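Local coordinates for extracellular solute-binding protein family 5 (Brucella melitensis, PDB 4ONY), which probably captures peptides or related solutes in the periplasm and delivers them to an ABC transporter for uptake, at residues 100-105 / 121-126; 134-139 / 167-172. All coordinates share one frame; numbering follows the deposited sequence.

Contact 1 of 2, residues 100-105 / 121-126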
ATOM      1  N   SER A 100      15.818 -10.243  12.593  1.00 15.53           N
ATOM      2  CA  SER A 100      17.136 -10.579  12.043  1.00 16.52           C
ATOM      3  C   SER A 100      17.063 -11.286  10.671  1.00 16.39           C
ATOM      4  O   SER A 100      16.180 -12.103  10.422  1.00 16.28           O
ATOM      5  CB  SER A 100      17.917 -11.433  13.032  1.00 17.22           C
ATOM      6  OG  SER A 100      18.132 -10.691  14.232  1.00 17.90           O
ATOM      7  N   LEU A 101      17.927 -10.889   9.751  1.00 15.68           N
ATOM      8  CA  LEU A 101      18.114 -11.655   8.478  1.00 15.57           C
ATOM      9  C   LEU A 101      19.621 -11.632   8.210  1.00 15.78           C
ATOM     10  O   LEU A 101      20.373 -12.255   8.987  1.00 16.35           O
ATOM     11  CB  LEU A 101      17.272 -11.087   7.351  1.00 14.67           C
ATOM     12  CG  LEU A 101      17.233 -11.892   6.050  1.00 14.64           C
ATOM     13  CD1 LEU A 101      16.631 -13.261   6.313  1.00 14.46           C
ATOM     14  CD2 LEU A 101      16.462 -11.132   4.947  1.00 14.03           C
ATOM     15  N   LEU A 102      20.101 -10.834   7.250  1.00 15.22           N
ATOM     16  CA  LEU A 102      21.566 -10.787   7.053  1.00 15.82           C
ATOM     17  C   LEU A 102      22.284 -10.262   8.303  1.00 15.97           C
ATOM     18  O   LEU A 102      23.385 -10.736   8.638  1.00 16.07           O
ATOM     19  CB  LEU A 102      21.958  -9.972   5.812  1.00 15.82           C
ATOM     20  CG  LEU A 102      21.721 -10.636   4.450  1.00 15.89           C
ATOM     21  CD1 LEU A 102      21.911  -9.648   3.323  1.00 15.84           C
ATOM     22  CD2 LEU A 102      22.663 -11.806   4.232  1.00 16.94           C
ATOM     23  N   ALA A 103      21.669  -9.280   8.957  1.00 15.76           N
ATOM     24  CA  ALA A 103      22.138  -8.822  10.250  1.00 17.28           C
ATOM     25  C   ALA A 103      21.580  -9.730  11.352  1.00 17.89           C
ATOM     26  O   ALA A 103      20.370  -9.859  11.506  1.00 17.35           O
ATOM     27  CB  ALA A 103      21.717  -7.385  10.478  1.00 17.81           C
ATOM     28  N   GLU A 104      22.469 -10.392  12.072  1.00 18.78           N
ATOM     29  CA  GLU A 104      22.059 -11.267  13.164  1.00 20.35           C
ATOM     30  C   GLU A 104      21.651 -10.438  14.381  1.00 20.56           C
ATOM     31  O   GLU A 104      20.763 -10.830  15.116  1.00 20.66           O
ATOM     32  CB  GLU A 104      23.194 -12.220  13.550  1.00 21.87           C
ATOM     33  CG  GLU A 104      22.787 -13.304  14.539  1.00 23.34           C
ATOM     34  CD  GLU A 104      23.904 -14.321  14.810  1.00 25.73           C
ATOM     35  OE1 GLU A 104      25.056 -14.122  14.382  1.00 25.75           O
ATOM     36  OE2 GLU A 104      23.607 -15.337  15.438  1.00 30.12           O
ATOM     37  N   LYS A 105      22.328  -9.314  14.588  1.00 21.63           N
ATOM     38  CA  LYS A 105      22.103  -8.437  15.710  1.00 23.29           C
ATOM     39  C   LYS A 105      22.081  -6.981  15.273  1.00 21.07           C
ATOM     40  O   LYS A 105      22.697  -6.612  14.304  1.00 20.77           O
ATOM     41  CB  LYS A 105      23.208  -8.613  16.757  1.00 27.43           C
ATOM     42  CG  LYS A 105      23.291 -10.000  17.363  1.00 32.84           C
ATOM     43  CD  LYS A 105      22.151 -10.194  18.364  1.00 39.15           C
ATOM     44  CE  LYS A 105      21.453 -11.565  18.289  1.00 42.73           C
ATOM     45  NZ  LYS A 105      22.218 -12.594  19.063  1.00 42.27           N
ATOM     46  N   PRO A 121      27.489 -14.819  10.821  1.00 22.70           N
ATOM     47  CA  PRO A 121      28.701 -15.389  10.174  1.00 23.35           C
ATOM     48  C   PRO A 121      28.427 -16.474   9.132  1.00 22.99           C
ATOM     49  O   PRO A 121      29.298 -16.766   8.323  1.00 22.41           O
ATOM     50  CB  PRO A 121      29.502 -15.952  11.341  1.00 24.36           C
ATOM     51  CG  PRO A 121      28.510 -16.105  12.465  1.00 24.39           C
ATOM     52  CD  PRO A 121      27.476 -15.019  12.273  1.00 23.19           C
ATOM     53  N   LYS A 122      27.232 -17.051   9.129  1.00 22.82           N
ATOM     54  CA  LYS A 122      26.869 -18.025   8.100  1.00 22.79           C
ATOM     55  C   LYS A 122      26.410 -17.407   6.772  1.00 21.05           C
ATOM     56  O   LYS A 122      26.157 -18.140   5.820  1.00 20.36           O
ATOM     57  CB  LYS A 122      25.711 -18.882   8.575  1.00 24.61           C
ATOM     58  CG  LYS A 122      25.939 -19.669   9.808  1.00 28.59           C
ATOM     59  CD  LYS A 122      24.607 -20.291  10.235  1.00 31.64           C
ATOM     60  CE  LYS A 122      24.834 -21.294  11.354  1.00 36.57           C
ATOM     61  NZ  LYS A 122      23.570 -22.042  11.669  1.00 39.76           N
ATOM     62  N   ALA A 123      26.242 -16.092   6.707  1.00 19.93           N
ATOM     63  CA  ALA A 123      25.626 -15.487   5.516  1.00 19.25           C
ATOM     64  C   ALA A 123      26.510 -15.689   4.285  1.00 19.43           C
ATOM     65  O   ALA A 123      27.677 -15.354   4.334  1.00 18.72           O
ATOM     66  CB  ALA A 123      25.392 -14.016   5.742  1.00 18.66           C
ATOM     67  N   LYS A 124      25.937 -16.220   3.205  1.00 19.50           N
ATOM     68  CA  LYS A 124      26.632 -16.476   1.948  1.00 20.65           C
ATOM     69  C   LYS A 124      25.782 -16.091   0.741  1.00 19.97           C
ATOM     70  O   LYS A 124      24.551 -16.263   0.731  1.00 19.57           O
ATOM     71  CB  LYS A 124      27.001 -17.960   1.790  1.00 23.15           C
ATOM     72  CG  LYS A 124      27.859 -18.519   2.912  1.00 26.12           C
ATOM     73  CD  LYS A 124      28.025 -20.061   2.855  1.00 29.07           C
ATOM     74  CE  LYS A 124      26.821 -20.888   3.394  1.00 31.85           C
ATOM     75  NZ  LYS A 124      26.565 -20.932   4.913  1.00 32.91           N
ATOM     76  N   TRP A 125      26.472 -15.584  -0.268  1.00 18.80           N
ATOM     77  CA  TRP A 125      25.969 -15.455  -1.633  1.00 18.44           C
ATOM     78  C   TRP A 125      25.638 -16.843  -2.180  1.00 18.46           C
ATOM     79  O   TRP A 125      26.114 -17.861  -1.644  1.00 18.28           O
ATOM     80  CB  TRP A 125      27.032 -14.724  -2.505  1.00 18.04           C
ATOM     81  CG  TRP A 125      27.389 -13.399  -1.928  1.00 17.42           C
ATOM     82  CD1 TRP A 125      28.556 -13.039  -1.303  1.00 17.62           C
ATOM     83  CD2 TRP A 125      26.522 -12.260  -1.840  1.00 16.74           C
ATOM     84  NE1 TRP A 125      28.488 -11.722  -0.892  1.00 16.89           N
ATOM     85  CE2 TRP A 125      27.239 -11.233  -1.188  1.00 16.83           C
ATOM     86  CE3 TRP A 125      25.224 -12.024  -2.240  1.00 16.47           C
ATOM     87  CZ2 TRP A 125      26.679  -9.974  -0.932  1.00 16.57           C
ATOM     88  CZ3 TRP A 125      24.645 -10.757  -1.988  1.00 16.28           C
ATOM     89  CH2 TRP A 125      25.386  -9.759  -1.338  1.00 16.51           C
ATOM     90  N   SER A 126      24.780 -16.898  -3.192  1.00 17.83           N
ATOM     91  CA  SER A 126      24.329 -18.179  -3.741  1.00 18.43           C
ATOM     92  C   SER A 126      25.458 -18.922  -4.430  1.00 19.89           C
ATOM     93  O   SER A 126      25.343 -20.102  -4.632  1.00 19.76           O
ATOM     94  CB  SER A 126      23.158 -18.011  -4.743  1.00 18.51           C
ATOM     95  OG  SER A 126      23.516 -17.246  -5.879  1.00 18.51           O
TER
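The backbone oxygen of E104 accepts a hydrogen bond from S100 OG at 2.8 Å. The donor stands above the carbonyl plane, and the bond ties the two ends of the turn 100-104 together. E104 and K105 both face T118 on strand 114-119, which makes a classic beta bulge in strand 97-108. The antiparallel sheet containing these two strands probably belongs to the small extra domain found in many family 5 binding proteins. The chain turns a corner at E104, and CB of E104 points toward loop 121-126. CG lies anti to the backbone N (chi1 -171°). The extended chain beyond it carries the carboxylate to P121, where OE1 comes within 3.3 Å of CD. The two side chains cross at about a right angle. No hydrogen bond joins the two segments. The loop 121-126 leads to helix 133-146. Just before it, N120 makes a backbone hydrogen bond with L102, which keeps the start of the loop near the turn. K124 NZ reaches back to K122 O at 3.0 Å, in the carbonyl plane and on a lone pair. L102 packs on Q85 and W236. The buried part of the contact is one methyl pair, L102 CD2 on A123 CB at 3.8 Å.

Contact 2 of 2, residues 134-139 / 167-172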
ATOM      1  N   ASP A 134      32.389  -5.518   3.910  0.50 22.30           N
ATOM      2  CA  ASP A 134      32.834  -4.910   2.686  0.50 23.03           C
ATOM      3  C   ASP A 134      31.719  -4.881   1.605  0.50 21.75           C
ATOM      4  O   ASP A 134      31.590  -3.903   0.886  0.50 21.59           O
ATOM      5  CB  ASP A 134      34.073  -5.619   2.177  0.50 24.45           C
ATOM      6  CG  ASP A 134      34.797  -4.804   1.171  0.50 26.15           C
ATOM      7  OD1 ASP A 134      35.234  -3.688   1.525  0.50 27.32           O
ATOM      8  OD2 ASP A 134      34.919  -5.283   0.032  0.50 27.51           O
ATOM      9  N   ASP A 135      30.913  -5.935   1.504  1.00 20.94           N
ATOM     10  CA  ASP A 135      29.723  -5.910   0.589  1.00 20.08           C
ATOM     11  C   ASP A 135      28.747  -4.795   0.949  1.00 19.75           C
ATOM     12  O   ASP A 135      28.200  -4.118   0.044  1.00 20.98           O
ATOM     13  CB  ASP A 135      28.975  -7.249   0.582  1.00 19.23           C
ATOM     14  CG  ASP A 135      29.779  -8.368  -0.069  1.00 19.59           C
ATOM     15  OD1 ASP A 135      30.297  -8.162  -1.204  1.00 19.34           O
ATOM     16  OD2 ASP A 135      29.875  -9.477   0.543  1.00 19.16           O
ATOM     17  N   VAL A 136      28.511  -4.579   2.248  1.00 19.66           N
ATOM     18  CA  VAL A 136      27.611  -3.504   2.693  1.00 19.34           C
ATOM     19  C   VAL A 136      28.175  -2.151   2.278  1.00 20.27           C
ATOM     20  O   VAL A 136      27.463  -1.316   1.724  1.00 19.73           O
ATOM     21  CB  VAL A 136      27.393  -3.511   4.213  1.00 19.71           C
ATOM     22  CG1 VAL A 136      26.464  -2.360   4.643  1.00 19.16           C
ATOM     23  CG2 VAL A 136      26.854  -4.854   4.688  1.00 19.65           C
ATOM     24  N   LEU A 137      29.461  -1.928   2.534  1.00 21.28           N
ATOM     25  CA  LEU A 137      30.054  -0.639   2.199  1.00 22.53           C
ATOM     26  C   LEU A 137      29.978  -0.407   0.704  1.00 22.21           C
ATOM     27  O   LEU A 137      29.656   0.705   0.252  1.00 22.56           O
ATOM     28  CB  LEU A 137      31.531  -0.531   2.666  1.00 23.37           C
ATOM     29  CG  LEU A 137      31.839  -0.650   4.160  1.00 24.41           C
ATOM     30  CD1 LEU A 137      33.324  -0.452   4.436  1.00 26.06           C
ATOM     31  CD2 LEU A 137      31.035   0.350   4.962  1.00 24.32           C
ATOM     32  N   PHE A 138      30.323  -1.448  -0.057  1.00 21.84           N
ATOM     33  CA  PHE A 138      30.262  -1.387  -1.499  1.00 21.18           C
ATOM     34  C   PHE A 138      28.854  -1.016  -1.956  1.00 20.06           C
ATOM     35  O   PHE A 138      28.677  -0.187  -2.867  1.00 20.34           O
ATOM     36  CB  PHE A 138      30.672  -2.740  -2.071  1.00 21.61           C
ATOM     37  CG  PHE A 138      30.257  -2.959  -3.488  1.00 20.89           C
ATOM     38  CD1 PHE A 138      30.989  -2.431  -4.524  1.00 21.76           C
ATOM     39  CD2 PHE A 138      29.179  -3.756  -3.776  1.00 20.73           C
ATOM     40  CE1 PHE A 138      30.612  -2.668  -5.845  1.00 21.84           C
ATOM     41  CE2 PHE A 138      28.783  -3.980  -5.093  1.00 20.31           C
ATOM     42  CZ  PHE A 138      29.483  -3.424  -6.113  1.00 20.63           C
ATOM     43  N   THR A 139      27.866  -1.634  -1.329  1.00 18.99           N
ATOM     44  CA  THR A 139      26.451  -1.433  -1.684  1.00 18.10           C
ATOM     45  C   THR A 139      26.051   0.029  -1.617  1.00 17.56           C
ATOM     46  O   THR A 139      25.440   0.545  -2.555  1.00 16.59           O
ATOM     47  CB  THR A 139      25.496  -2.271  -0.784  1.00 17.84           C
ATOM     48  OG1 THR A 139      25.736  -3.676  -0.964  1.00 18.21           O
ATOM     49  CG2 THR A 139      24.054  -1.989  -1.132  1.00 17.59           C
ATOM     50  N   ARG A 167      32.610  -8.305  11.685  1.00 31.57           N
ATOM     51  CA  ARG A 167      31.356  -8.455  10.984  1.00 31.95           C
ATOM     52  C   ARG A 167      30.361  -7.345  11.320  1.00 28.90           C
ATOM     53  O   ARG A 167      29.171  -7.525  11.077  1.00 26.48           O
ATOM     54  CB  ARG A 167      30.732  -9.810  11.301  1.00 35.60           C
ATOM     55  CG  ARG A 167      31.633 -10.976  10.985  1.00 41.52           C
ATOM     56  CD  ARG A 167      30.901 -12.269  11.034  1.00 45.82           C
ATOM     57  NE  ARG A 167      30.124 -12.356  12.246  1.00 53.44           N
ATOM     58  CZ  ARG A 167      30.621 -12.667  13.442  1.00 60.82           C
ATOM     59  NH1 ARG A 167      29.802 -12.714  14.490  1.00 61.71           N
ATOM     60  NH2 ARG A 167      31.923 -12.939  13.600  1.00 61.26           N
ATOM     61  N   SER A 168      30.837  -6.214  11.858  1.00 27.33           N
ATOM     62  CA  SER A 168      29.946  -5.111  12.292  1.00 26.89           C
ATOM     63  C   SER A 168      30.088  -3.840  11.480  1.00 24.72           C
ATOM     64  O   SER A 168      31.187  -3.413  11.163  1.00 24.67           O
ATOM     65  CB  SER A 168      30.208  -4.737  13.740  1.00 28.29           C
ATOM     66  OG  SER A 168      29.620  -5.692  14.568  1.00 31.40           O
ATOM     67  N   VAL A 169      28.966  -3.205  11.211  1.00 23.35           N
ATOM     68  CA  VAL A 169      28.938  -1.973  10.458  1.00 22.49           C
ATOM     69  C   VAL A 169      28.019  -0.966  11.116  1.00 22.29           C
ATOM     70  O   VAL A 169      26.889  -1.268  11.457  1.00 22.99           O
ATOM     71  CB  VAL A 169      28.587  -2.225   8.982  1.00 21.93           C
ATOM     72  CG1 VAL A 169      27.196  -2.884   8.808  1.00 20.86           C
ATOM     73  CG2 VAL A 169      28.644  -0.931   8.219  1.00 21.99           C
ATOM     74  N   ARG A 170      28.494   0.253  11.274  1.00 23.73           N
ATOM     75  CA  ARG A 170      27.722   1.313  11.909  1.00 25.15           C
ATOM     76  C   ARG A 170      27.419   2.467  10.951  1.00 24.24           C
ATOM     77  O   ARG A 170      28.302   2.944  10.262  1.00 24.69           O
ATOM     78  CB  ARG A 170      28.463   1.863  13.135  1.00 28.01           C
ATOM     79  CG  ARG A 170      27.696   3.006  13.780  1.00 31.67           C
ATOM     80  CD  ARG A 170      28.384   3.655  14.977  1.00 35.78           C
ATOM     81  NE  ARG A 170      28.343   2.787  16.147  1.00 40.33           N
ATOM     82  CZ  ARG A 170      28.142   3.185  17.417  1.00 47.98           C
ATOM     83  NH1 ARG A 170      27.957   4.478  17.728  1.00 49.22           N
ATOM     84  NH2 ARG A 170      28.140   2.281  18.404  1.00 47.94           N
ATOM     85  N   PHE A 171      26.162   2.892  10.918  1.00 23.33           N
ATOM     86  CA  PHE A 171      25.716   4.072  10.155  1.00 22.95           C
ATOM     87  C   PHE A 171      25.476   5.189  11.154  1.00 23.37           C
ATOM     88  O   PHE A 171      24.672   5.023  12.074  1.00 23.53           O
ATOM     89  CB  PHE A 171      24.372   3.774   9.460  1.00 22.21           C
ATOM     90  CG  PHE A 171      24.448   2.695   8.419  1.00 21.98           C
ATOM     91  CD1 PHE A 171      24.486   1.363   8.773  1.00 21.69           C
ATOM     92  CD2 PHE A 171      24.472   3.013   7.079  1.00 21.87           C
ATOM     93  CE1 PHE A 171      24.554   0.367   7.804  1.00 21.62           C
ATOM     94  CE2 PHE A 171      24.551   2.032   6.114  1.00 21.70           C
ATOM     95  CZ  PHE A 171      24.604   0.706   6.474  1.00 22.25           C
ATOM     96  N   THR A 172      26.176   6.300  11.012  1.00 23.55           N
ATOM     97  CA  THR A 172      25.905   7.495  11.821  1.00 24.55           C
ATOM     98  C   THR A 172      25.200   8.531  10.969  1.00 24.53           C
ATOM     99  O   THR A 172      25.679   8.857   9.881  1.00 24.83           O
ATOM    100  CB  THR A 172      27.212   8.085  12.368  1.00 26.50           C
ATOM    101  OG1 THR A 172      27.929   7.066  13.039  1.00 26.04           O
ATOM    102  CG2 THR A 172      26.948   9.268  13.338  1.00 27.70           C
TER
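The F171 ring meets V136 through its far end, with CZ 4.0 Å from V136 CG1. The two side chains cross obliquely. Y140, one turn further along the helix from V136, meets F171 edge-to-face. A second ring, F138, has D135 O in plane at its edge. Across the contact the packing is wholly apolar, as expected of a helix lying on a beta sheet. V136 points toward the strand, and V136 and V169 share most of the buried surface. CG1 of V136 is anti to the backbone N (chi1 179°), and this methyl serves both F171 and V169, reaching V169 CG1 at 4.3 Å. Beside it, L137 CD2 rests on V169 CG2 at 4.2 Å. On the helix, D135 O takes two bonds, from T139 N at 2.9 Å and from T139 OG1 at 2.7 Å. They arrive from opposite faces of the carbonyl plane. T139 OG1 is also bonded to L192 N. Helix 133-146 runs roughly along the strand, the segment axes being 29° apart and 9.4 Å at closest approach. Strand 168-173 pairs antiparallel with both 114-119 and 158-165. I161 of strand 158-165 touches L137, V169 and F171, and V115 of strand 114-119 touches F171.

In the fold
The two contacts lie in series along the chain and reach the same antiparallel sheet, with centres 13 Å apart. Strand 114-119 lies between them, paired with 97-108 of contact 1 and with 168-173 of contact 2. They also touch directly. W125 NE1 of contact 1 is probably hydrogen-bonded to D135 OD2 of contact 2 at 3.0 Å, and D135 OD2 is bonded to T132 N as well. P121 CD packs on R167 NE at 3.8 Å. The loop 121-126 is thus met by the helix of contact 2 and by R167, just before its strand. None of the residues Q222, Q225, R226, Y256 and Y257, which line the pocket of the bound 1-ethoxy-2-(2-ethoxyethoxy)ethane, belongs to either contact.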